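Local structure of prolyl oligopeptidase (Novosphingobium capsulatum, 1YR2) at residues W557-A560 / P565-G568; A164-A169 / D187-K192; D59-L64 / S636-V641. The protein probably hydrolyses oligopeptides on the carboxyl side of proline, and far less readily of alanine, as a serine protease of the prolyl oligopeptidase family. All blocks are in the same frame, centred on the assembly; numbering follows the deposited sequence.

In the fold
The three contacts share no helix or strand. Contacts 1 and 2 lie at the surface on opposite sides of the chain's centre, their own centres about 53 Å apart, whereas contact 3 is buried. Contact 1 joins helix 544-560 to the turn that follows it in the alpha/beta-hydrolase domain and is wholly van der Waals. Contact 2 lies in one blade of the beta-propeller, where a single salt bridge passes over a middle strand. Contact 3 joins residues more than 570 positions apart, fastening the N-terminal segment to the C-terminal part of the chain within the catalytic domain through a tyrosine hydroxyl, a carboxylate and a water. Chemistry thus runs from local van der Waals packing to a surface ion pair to a buried polar network.

Contact 1: W557-A560 / P565-G568; sequences WLIA and PRHG
In the helix-to-strand connection of the alpha/beta-hydrolase domain, Ile559 in the last turn of helix 544-560 packs against Pro565 and Arg566, which begin a type I beta turn. Ile559 supplies the whole helix side of the contact, through both branches. With CG1 beside the backbone N (chi1 -62°) and the chain extended beyond it, one branch lies along the turn's backbone: Ile559 CG1 is 3.9 Å from Pro565 O, and Ile559 CD1 is 3.8 Å from Arg566 O. The other branch meets the arginine stem, Ile559 CG2 lying 4.0 Å from Arg566 CD as the two side chains pass at a slant. Although the CB of Arg566 points away from the helix, a bend at chi2 (57°) swings CD back to it. Pro565 O has a polar partner as well, since Gly568 N donates to it at 3.0 Å and closes the turn. The guanidinium is anchored by NH1, which bonds the carbonyl of Asp590. Leu591 adds to the packing round Ile559, while the preceding Leu558 lies on Met476 and Ile478 of strand 473-481. Gly568 pairs through its backbone with Thr490, leading the chain into strand 569-574 and the probable nucleophile elbow beyond.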
loop_
_atom_site.group_PDB
_atom_site.type_symbol
_atom_site.label_atom_id
_atom_site.label_comp_id
_atom_site.label_asym_id
_atom_site.label_seq_id
_atom_site.Cartn_x
_atom_site.Cartn_y
_atom_site.Cartn_z
ATOM N N TRP A 557 -16.276 -19.022 -9.794
ATOM C CA TRP A 557 -15.137 -19.920 -9.728
ATOM C C TRP A 557 -15.033 -20.466 -8.316
ATOM O O TRP A 557 -14.793 -21.650 -8.118
ATOM C CB TRP A 557 -13.825 -19.204 -10.103
ATOM C CG TRP A 557 -12.699 -20.125 -10.268
ATOM C CD1 TRP A 557 -12.284 -20.715 -11.426
ATOM C CD2 TRP A 557 -11.867 -20.641 -9.232
ATOM N NE1 TRP A 557 -11.213 -21.528 -11.168
ATOM C CE2 TRP A 557 -10.937 -21.507 -9.832
ATOM C CE3 TRP A 557 -11.801 -20.439 -7.834
ATOM C CZ2 TRP A 557 -9.965 -22.199 -9.092
ATOM C CZ3 TRP A 557 -10.831 -21.116 -7.102
ATOM C CH2 TRP A 557 -9.950 -22.017 -7.727
ATOM N N LEU A 558 -15.210 -19.601 -7.340
ATOM C CA LEU A 558 -15.040 -19.992 -5.948
ATOM C C LEU A 558 -16.101 -21.028 -5.543
ATOM O O LEU A 558 -15.834 -21.925 -4.772
ATOM C CB LEU A 558 -15.142 -18.771 -5.067
ATOM C CG LEU A 558 -14.051 -17.683 -5.106
ATOM C CD1 LEU A 558 -14.491 -16.334 -4.423
ATOM C CD2 LEU A 558 -12.788 -18.224 -4.495
ATOM N N ILE A 559 -17.306 -20.856 -6.057
ATOM C CA ILE A 559 -18.410 -21.795 -5.819
ATOM C C ILE A 559 -18.205 -23.084 -6.562
ATOM O O ILE A 559 -18.385 -24.168 -5.979
ATOM C CB ILE A 559 -19.786 -21.151 -6.126
ATOM C CG1 ILE A 559 -19.990 -19.971 -5.176
ATOM C CG2 ILE A 559 -20.903 -22.223 -5.990
ATOM C CD1 ILE A 559 -21.162 -19.075 -5.448
ATOM N N ALA A 560 -17.797 -22.978 -7.823
ATOM C CA ALA A 560 -17.605 -24.157 -8.672
ATOM C C ALA A 560 -16.445 -25.020 -8.207
ATOM O O ALA A 560 -16.412 -26.255 -8.415
ATOM C CB ALA A 560 -17.387 -23.725 -10.100
ATOM N N PRO A 565 -19.563 -22.209 -0.327
ATOM C CA PRO A 565 -20.899 -22.767 -0.588
ATOM C C PRO A 565 -21.678 -21.904 -1.542
ATOM O O PRO A 565 -21.439 -20.692 -1.646
ATOM C CB PRO A 565 -21.566 -22.807 0.797
ATOM C CG PRO A 565 -20.482 -22.642 1.797
ATOM C CD PRO A 565 -19.367 -21.888 1.094
ATOM N N ARG A 566 -22.616 -22.523 -2.240
ATOM C CA ARG A 566 -23.502 -21.814 -3.156
ATOM C C ARG A 566 -24.107 -20.539 -2.559
ATOM O O ARG A 566 -24.180 -19.496 -3.234
ATOM C CB ARG A 566 -24.625 -22.754 -3.634
ATOM C CG ARG A 566 -25.590 -22.152 -4.635
ATOM C CD ARG A 566 -24.904 -21.630 -5.866
ATOM N NE ARG A 566 -25.778 -20.856 -6.735
ATOM C CZ ARG A 566 -26.028 -19.554 -6.636
ATOM N NH1 ARG A 566 -25.483 -18.810 -5.671
ATOM N NH2 ARG A 566 -26.864 -18.997 -7.510
ATOM N N HIS A 567 -24.548 -20.618 -1.307
ATOM C CA HIS A 567 -25.185 -19.481 -0.651
ATOM C C HIS A 567 -24.312 -18.860 0.444
ATOM O O HIS A 567 -24.823 -18.227 1.344
ATOM C CB HIS A 567 -26.598 -19.887 -0.128
ATOM C CG HIS A 567 -27.514 -20.331 -1.222
ATOM N ND1 HIS A 567 -27.875 -19.500 -2.270
ATOM C CD2 HIS A 567 -28.052 -21.543 -1.495
ATOM C CE1 HIS A 567 -28.648 -20.176 -3.108
ATOM N NE2 HIS A 567 -28.754 -21.417 -2.671
ATOM N N GLY A 568 -22.997 -19.003 0.320
ATOM C CA GLY A 568 -22.053 -18.492 1.304
ATOM C C GLY A 568 -21.076 -17.447 0.797
ATOM O O GLY A 568 -20.045 -17.258 1.425
#

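Contact 2: A164-A169 / D187-K192; sequences ALDAWA and DWRTVK
Asp166 and Arg189 form a salt bridge over one blade of the beta-propeller, linking its strands 163-170 and 188-195 by side chains alone. The bond that carries it runs from Arg189 NE to Asp166 OD2, 2.7 Å long and nearly straight (164° at the hydrogen); a bend of the arginine chain at chi2 (-67°) brings NE there. The donor reaches OD2 on its anti side, and the oxygen sits at the guanidinium edge, close to that group's plane. Arg189 NH2 adds a weak bond to the same Asp166 OD2 at 3.4 Å. Both nitrogens therefore address one oxygen, and the carboxylate is turned 65° from the guanidinium. The remaining nitrogen, Arg189 NH1, folds back to the carbonyl of its predecessor, reaching Trp188 O at 2.9 Å from above the carbonyl plane; it also bonds the carbonyl of Ser186, so backbone oxygens help fix the rotation of the group. A leucine in place of Arg189 would probably leave the Asp166 carboxylate without its charged mate and the carbonyl of Trp188 without this donor. Beneath the bridge runs the intervening strand 176-183: Arg189 rests on Ser180 and Gln182, Asp166 pairs through its backbone with Ser180, and Arg189 pairs likewise with Val209 of strand 204-210.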
loop_
_atom_site.group_PDB
_atom_site.type_symbol
_atom_site.label_atom_id
_atom_site.label_comp_id
_atom_site.label_asym_id
_atom_site.label_seq_id
_atom_site.Cartn_x
_atom_site.Cartn_y
_atom_site.Cartn_z
ATOM N N ALA A 164 9.481 15.613 15.425
ATOM C CA ALA A 164 9.469 14.275 14.850
ATOM C C ALA A 164 10.862 13.921 14.344
ATOM O O ALA A 164 11.571 14.776 13.861
ATOM C CB ALA A 164 8.443 14.200 13.726
ATOM N N LEU A 165 11.242 12.670 14.484
ATOM C CA LEU A 165 12.417 12.133 13.771
ATOM C C LEU A 165 11.997 11.761 12.396
ATOM O O LEU A 165 11.044 10.989 12.202
ATOM C CB LEU A 165 12.941 10.916 14.464
ATOM C CG LEU A 165 14.026 10.088 13.837
ATOM C CD1 LEU A 165 15.314 10.847 13.686
ATOM C CD2 LEU A 165 14.243 8.856 14.695
ATOM N N ASP A 166 12.686 12.348 11.429
ATOM C CA ASP A 166 12.415 12.142 10.020
ATOM C C ASP A 166 13.348 11.035 9.517
ATOM O O ASP A 166 12.911 9.874 9.253
ATOM C CB ASP A 166 12.608 13.476 9.242
ATOM C CG ASP A 166 12.422 13.306 7.729
ATOM O OD1 ASP A 166 12.127 12.157 7.261
ATOM O OD2 ASP A 166 12.586 14.236 6.902
ATOM N N ALA A 167 14.644 11.319 9.479
ATOM C CA ALA A 167 15.601 10.377 8.881
ATOM C C ALA A 167 16.813 10.196 9.765
ATOM O O ALA A 167 17.091 11.047 10.609
ATOM C CB ALA A 167 16.047 10.880 7.496
ATOM N N TRP A 168 17.560 9.086 9.572
ATOM C CA TRP A 168 18.786 8.861 10.339
ATOM C C TRP A 168 19.773 8.091 9.451
ATOM O O TRP A 168 19.343 7.414 8.564
ATOM C CB TRP A 168 18.552 8.122 11.647
ATOM C CG TRP A 168 17.853 6.822 11.539
ATOM C CD1 TRP A 168 16.531 6.626 11.605
ATOM C CD2 TRP A 168 18.444 5.519 11.332
ATOM N NE1 TRP A 168 16.240 5.290 11.464
ATOM C CE2 TRP A 168 17.394 4.592 11.281
ATOM C CE3 TRP A 168 19.734 5.058 11.219
ATOM C CZ2 TRP A 168 17.587 3.226 11.117
ATOM C CZ3 TRP A 168 19.944 3.673 11.049
ATOM C CH2 TRP A 168 18.870 2.784 11.003
ATOM N N ALA A 169 21.059 8.239 9.738
ATOM C CA ALA A 169 22.116 7.573 9.021
ATOM C C ALA A 169 23.280 7.426 9.956
ATOM O O ALA A 169 23.801 8.409 10.505
ATOM C CB ALA A 169 22.504 8.343 7.796
ATOM N N ASP A 187 8.437 21.792 6.448
ATOM C CA ASP A 187 9.322 21.049 5.518
ATOM C C ASP A 187 10.806 21.246 5.829
ATOM O O ASP A 187 11.642 20.518 5.308
ATOM C CB ASP A 187 9.073 21.500 4.083
ATOM C CG ASP A 187 7.741 21.049 3.543
ATOM O OD1 ASP A 187 7.297 19.911 3.857
ATOM O OD2 ASP A 187 7.105 21.772 2.747
ATOM N N TRP A 188 11.128 22.277 6.614
ATOM C CA TRP A 188 12.508 22.519 7.039
ATOM C C TRP A 188 12.922 21.380 7.999
ATOM O O TRP A 188 12.075 20.808 8.684
ATOM C CB TRP A 188 12.631 23.846 7.777
ATOM C CG TRP A 188 12.467 25.113 6.914
ATOM C CD1 TRP A 188 11.500 26.099 7.047
ATOM C CD2 TRP A 188 13.309 25.528 5.832
ATOM N NE1 TRP A 188 11.691 27.075 6.092
ATOM C CE2 TRP A 188 12.796 26.760 5.340
ATOM C CE3 TRP A 188 14.458 24.982 5.219
ATOM C CZ2 TRP A 188 13.383 27.439 4.256
ATOM C CZ3 TRP A 188 15.049 25.652 4.175
ATOM C CH2 TRP A 188 14.513 26.890 3.699
ATOM N N ARG A 189 14.218 21.100 8.071
ATOM C CA ARG A 189 14.757 20.130 8.989
ATOM C C ARG A 189 15.963 20.713 9.680
ATOM O O ARG A 189 16.627 21.651 9.172
ATOM C CB ARG A 189 15.173 18.890 8.241
ATOM C CG ARG A 189 14.043 18.124 7.627
ATOM C CD ARG A 189 13.084 17.464 8.617
ATOM N NE ARG A 189 12.059 16.713 7.911
ATOM C CZ ARG A 189 10.897 17.216 7.519
ATOM N NH1 ARG A 189 10.596 18.479 7.726
ATOM N NH2 ARG A 189 10.043 16.459 6.879
ATOM N N THR A 190 16.254 20.193 10.858
ATOM C CA THR A 190 17.503 20.488 11.535
ATOM C C THR A 190 18.221 19.161 11.579
ATOM O O THR A 190 17.622 18.174 12.009
ATOM C CB THR A 190 17.291 20.947 12.953
ATOM O OG1 THR A 190 16.516 22.166 12.966
ATOM C CG2 THR A 190 18.692 21.256 13.660
ATOM N N VAL A 191 19.476 19.101 11.124
ATOM C CA VAL A 191 20.243 17.867 11.242
ATOM C C VAL A 191 21.112 17.921 12.476
ATOM O O VAL A 191 21.785 18.878 12.690
ATOM C CB VAL A 191 21.087 17.615 10.019
ATOM C CG1 VAL A 191 21.926 16.370 10.195
ATOM C CG2 VAL A 191 20.163 17.466 8.769
ATOM N N LYS A 192 21.049 16.896 13.307
ATOM C CA LYS A 192 21.766 16.833 14.590
ATOM C C LYS A 192 22.576 15.528 14.566
ATOM O O LYS A 192 22.406 14.674 13.693
ATOM C CB LYS A 192 20.770 16.780 15.738
ATOM C CG LYS A 192 19.996 18.055 15.923
ATOM C CD LYS A 192 19.071 18.007 17.108
ATOM C CE LYS A 192 18.112 19.176 17.035
ATOM N NZ LYS A 192 17.325 19.350 18.275
#

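Contact 3: D59-L64 / S636-V641; sequences DPWRWL and SPYHNV
Tyr638, from the C-terminal part of the chain, pushes its hydroxyl into the type I beta turn 59-62 of the N-terminal segment, where Asp59, Pro60 and Trp61 surround it. The tight side of the contact is built round that oxygen. Tyr638 OH donates to Asp59 OD1 at 2.6 Å, meeting it on the anti side and 28° out of the carboxylate plane, and receives in return a weak bond from Trp61 N at 3.4 Å. Carbon closes in as well: Pro60 CD lies 3.5 Å from Tyr638 OH, and the indole comes up edge to edge, Trp61 CE3 being 3.8 Å from Tyr638 CE1. With CG of Tyr638 anti to the backbone N (chi1 171°), the ring extends straight across to the turn. Pro60 CG lies over the rim of one indole face, and the indole NE1 is held by the carbonyl of Ser43.

The His639 side is looser, its approach across the contact being mediated by water. One water donates to Asp59 OD2 at 2.6 Å and bonds His639 NE2 at 3.1 Å, and the link from the imidazole to the turn runs through it. At its far edge His639 ND1 is paired with Ser636 OG, and CD2 of Tyr638 lies over one imidazole face. Within the turn the hold is firm: Arg62 grips Asp59 OD2 side-on through NE and NH2, the nearer being Arg62 NE at 2.9 Å.

Lys668 of helix 664-675 forms a salt bridge with Asp59 OD1, and Glu50 pairs with Arg62. Held between a lysine and an arginine, the Asp59 carboxylate is likely to stay ionised, which would strengthen its short bond to the tyrosine; one buried acid thus ties together the two ends of the chain that, in this family, build the catalytic domain.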
loop_
_atom_site.group_PDB
_atom_site.type_symbol
_atom_site.label_atom_id
_atom_site.label_comp_id
_atom_site.label_asym_id
_atom_site.label_seq_id
_atom_site.Cartn_x
_atom_site.Cartn_y
_atom_site.Cartn_z
ATOM N N ASP A 59 -35.158 10.190 -11.364
ATOM C CA ASP A 59 -34.245 10.485 -10.257
ATOM C C ASP A 59 -35.043 11.088 -9.121
ATOM O O ASP A 59 -34.969 12.281 -8.849
ATOM C CB ASP A 59 -33.129 11.412 -10.764
ATOM C CG ASP A 59 -31.969 11.558 -9.803
ATOM O OD1 ASP A 59 -32.026 11.031 -8.673
ATOM O OD2 ASP A 59 -30.923 12.178 -10.145
ATOM N N PRO A 60 -35.855 10.270 -8.475
ATOM C CA PRO A 60 -36.770 10.756 -7.438
ATOM C C PRO A 60 -36.144 11.163 -6.115
ATOM O O PRO A 60 -36.861 11.741 -5.274
ATOM C CB PRO A 60 -37.724 9.587 -7.210
ATOM C CG PRO A 60 -37.158 8.427 -7.933
ATOM C CD PRO A 60 -36.004 8.830 -8.742
ATOM N N TRP A 61 -34.873 10.847 -5.928
ATOM C CA TRP A 61 -34.178 11.115 -4.661
ATOM C C TRP A 61 -33.036 12.112 -4.841
ATOM O O TRP A 61 -32.112 12.188 -4.031
ATOM C CB TRP A 61 -33.722 9.813 -4.010
ATOM C CG TRP A 61 -34.898 8.937 -3.604
ATOM C CD1 TRP A 61 -35.746 9.146 -2.573
ATOM C CD2 TRP A 61 -35.355 7.754 -4.271
ATOM N NE1 TRP A 61 -36.691 8.143 -2.522
ATOM C CE2 TRP A 61 -36.475 7.282 -3.568
ATOM C CE3 TRP A 61 -34.943 7.070 -5.406
ATOM C CZ2 TRP A 61 -37.182 6.136 -3.955
ATOM C CZ3 TRP A 61 -35.601 5.936 -5.768
ATOM C CH2 TRP A 61 -36.740 5.476 -5.042
ATOM N N ARG A 62 -33.131 12.945 -5.870
ATOM C CA ARG A 62 -32.109 13.951 -6.070
ATOM C C ARG A 62 -31.950 14.858 -4.843
ATOM O O ARG A 62 -30.867 15.365 -4.586
ATOM C CB ARG A 62 -32.387 14.812 -7.285
ATOM C CG ARG A 62 -31.135 15.575 -7.697
ATOM C CD ARG A 62 -31.160 16.147 -9.085
ATOM N NE ARG A 62 -31.065 15.111 -10.090
ATOM C CZ ARG A 62 -31.209 15.368 -11.360
ATOM N NH1 ARG A 62 -31.423 16.628 -11.780
ATOM N NH2 ARG A 62 -31.156 14.385 -12.248
ATOM N N TRP A 63 -33.030 15.052 -4.095
ATOM C CA TRP A 63 -32.973 15.868 -2.864
ATOM C C TRP A 63 -31.979 15.331 -1.819
ATOM O O TRP A 63 -31.475 16.101 -0.993
ATOM C CB TRP A 63 -34.364 16.063 -2.267
ATOM C CG TRP A 63 -35.023 14.788 -1.773
ATOM C CD1 TRP A 63 -35.816 13.955 -2.480
ATOM C CD2 TRP A 63 -34.916 14.223 -0.459
ATOM N NE1 TRP A 63 -36.211 12.893 -1.702
ATOM C CE2 TRP A 63 -35.664 13.036 -0.449
ATOM C CE3 TRP A 63 -34.273 14.610 0.715
ATOM C CZ2 TRP A 63 -35.784 12.233 0.692
ATOM C CZ3 TRP A 63 -34.398 13.811 1.853
ATOM C CH2 TRP A 63 -35.136 12.640 1.828
ATOM N N LEU A 64 -31.704 14.028 -1.856
ATOM C CA LEU A 64 -30.737 13.402 -0.948
ATOM C C LEU A 64 -29.275 13.743 -1.299
ATOM O O LEU A 64 -28.342 13.391 -0.559
ATOM C CB LEU A 64 -30.952 11.895 -0.876
ATOM C CG LEU A 64 -32.043 11.440 0.082
ATOM C CD1 LEU A 64 -32.324 9.989 -0.191
ATOM C CD2 LEU A 64 -31.660 11.628 1.502
ATOM N N SER A 636 -24.830 1.962 -14.079
ATOM C CA SER A 636 -25.004 2.869 -12.936
ATOM C C SER A 636 -25.852 2.191 -11.867
ATOM O O SER A 636 -27.021 1.948 -12.122
ATOM C CB SER A 636 -25.716 4.123 -13.409
ATOM O OG SER A 636 -25.990 5.012 -12.342
ATOM N N PRO A 637 -25.283 1.808 -10.716
ATOM C CA PRO A 637 -26.053 1.020 -9.727
ATOM C C PRO A 637 -27.424 1.644 -9.338
ATOM O O PRO A 637 -28.391 0.908 -9.252
ATOM C CB PRO A 637 -25.111 0.900 -8.541
ATOM C CG PRO A 637 -23.773 1.023 -9.160
ATOM C CD PRO A 637 -23.887 2.006 -10.324
ATOM N N TYR A 638 -27.499 2.952 -9.195
ATOM C CA TYR A 638 -28.736 3.619 -8.762
ATOM C C TYR A 638 -29.845 3.467 -9.790
ATOM O O TYR A 638 -31.010 3.391 -9.414
ATOM C CB TYR A 638 -28.417 5.101 -8.490
ATOM C CG TYR A 638 -29.579 6.041 -8.229
ATOM C CD1 TYR A 638 -30.405 5.891 -7.120
ATOM C CD2 TYR A 638 -29.829 7.107 -9.084
ATOM C CE1 TYR A 638 -31.482 6.792 -6.873
ATOM C CE2 TYR A 638 -30.890 8.025 -8.850
ATOM C CZ TYR A 638 -31.698 7.861 -7.740
ATOM O OH TYR A 638 -32.709 8.774 -7.515
ATOM N N HIS A 639 -29.486 3.386 -11.064
ATOM C CA HIS A 639 -30.460 3.363 -12.162
ATOM C C HIS A 639 -30.795 1.950 -12.601
ATOM O O HIS A 639 -31.607 1.776 -13.497
ATOM C CB HIS A 639 -29.943 4.161 -13.386
ATOM C CG HIS A 639 -29.712 5.596 -13.090
ATOM N ND1 HIS A 639 -28.482 6.068 -12.703
ATOM C CD2 HIS A 639 -30.556 6.654 -13.069
ATOM C CE1 HIS A 639 -28.576 7.368 -12.460
ATOM N NE2 HIS A 639 -29.829 7.742 -12.663
ATOM N N ASN A 640 -30.141 0.935 -12.012
ATOM C CA ASN A 640 -30.329 -0.454 -12.441
ATOM C C ASN A 640 -30.834 -1.425 -11.386
ATOM O O ASN A 640 -30.667 -2.628 -11.506
ATOM C CB ASN A 640 -29.051 -1.015 -13.059
ATOM C CG ASN A 640 -28.779 -0.427 -14.428
ATOM O OD1 ASN A 640 -29.434 -0.798 -15.381
ATOM N ND2 ASN A 640 -27.880 0.562 -14.510
ATOM N N VAL A 641 -31.434 -0.905 -10.333
ATOM C CA VAL A 641 -32.102 -1.785 -9.367
ATOM C C VAL A 641 -33.320 -2.464 -10.049
ATOM O O VAL A 641 -34.126 -1.797 -10.695
ATOM C CB VAL A 641 -32.513 -0.983 -8.103
ATOM C CG1 VAL A 641 -33.171 -1.866 -7.052
ATOM C CG2 VAL A 641 -31.341 -0.340 -7.486
HETATM O O HOH W 1 -29.571 10.645 -11.729
#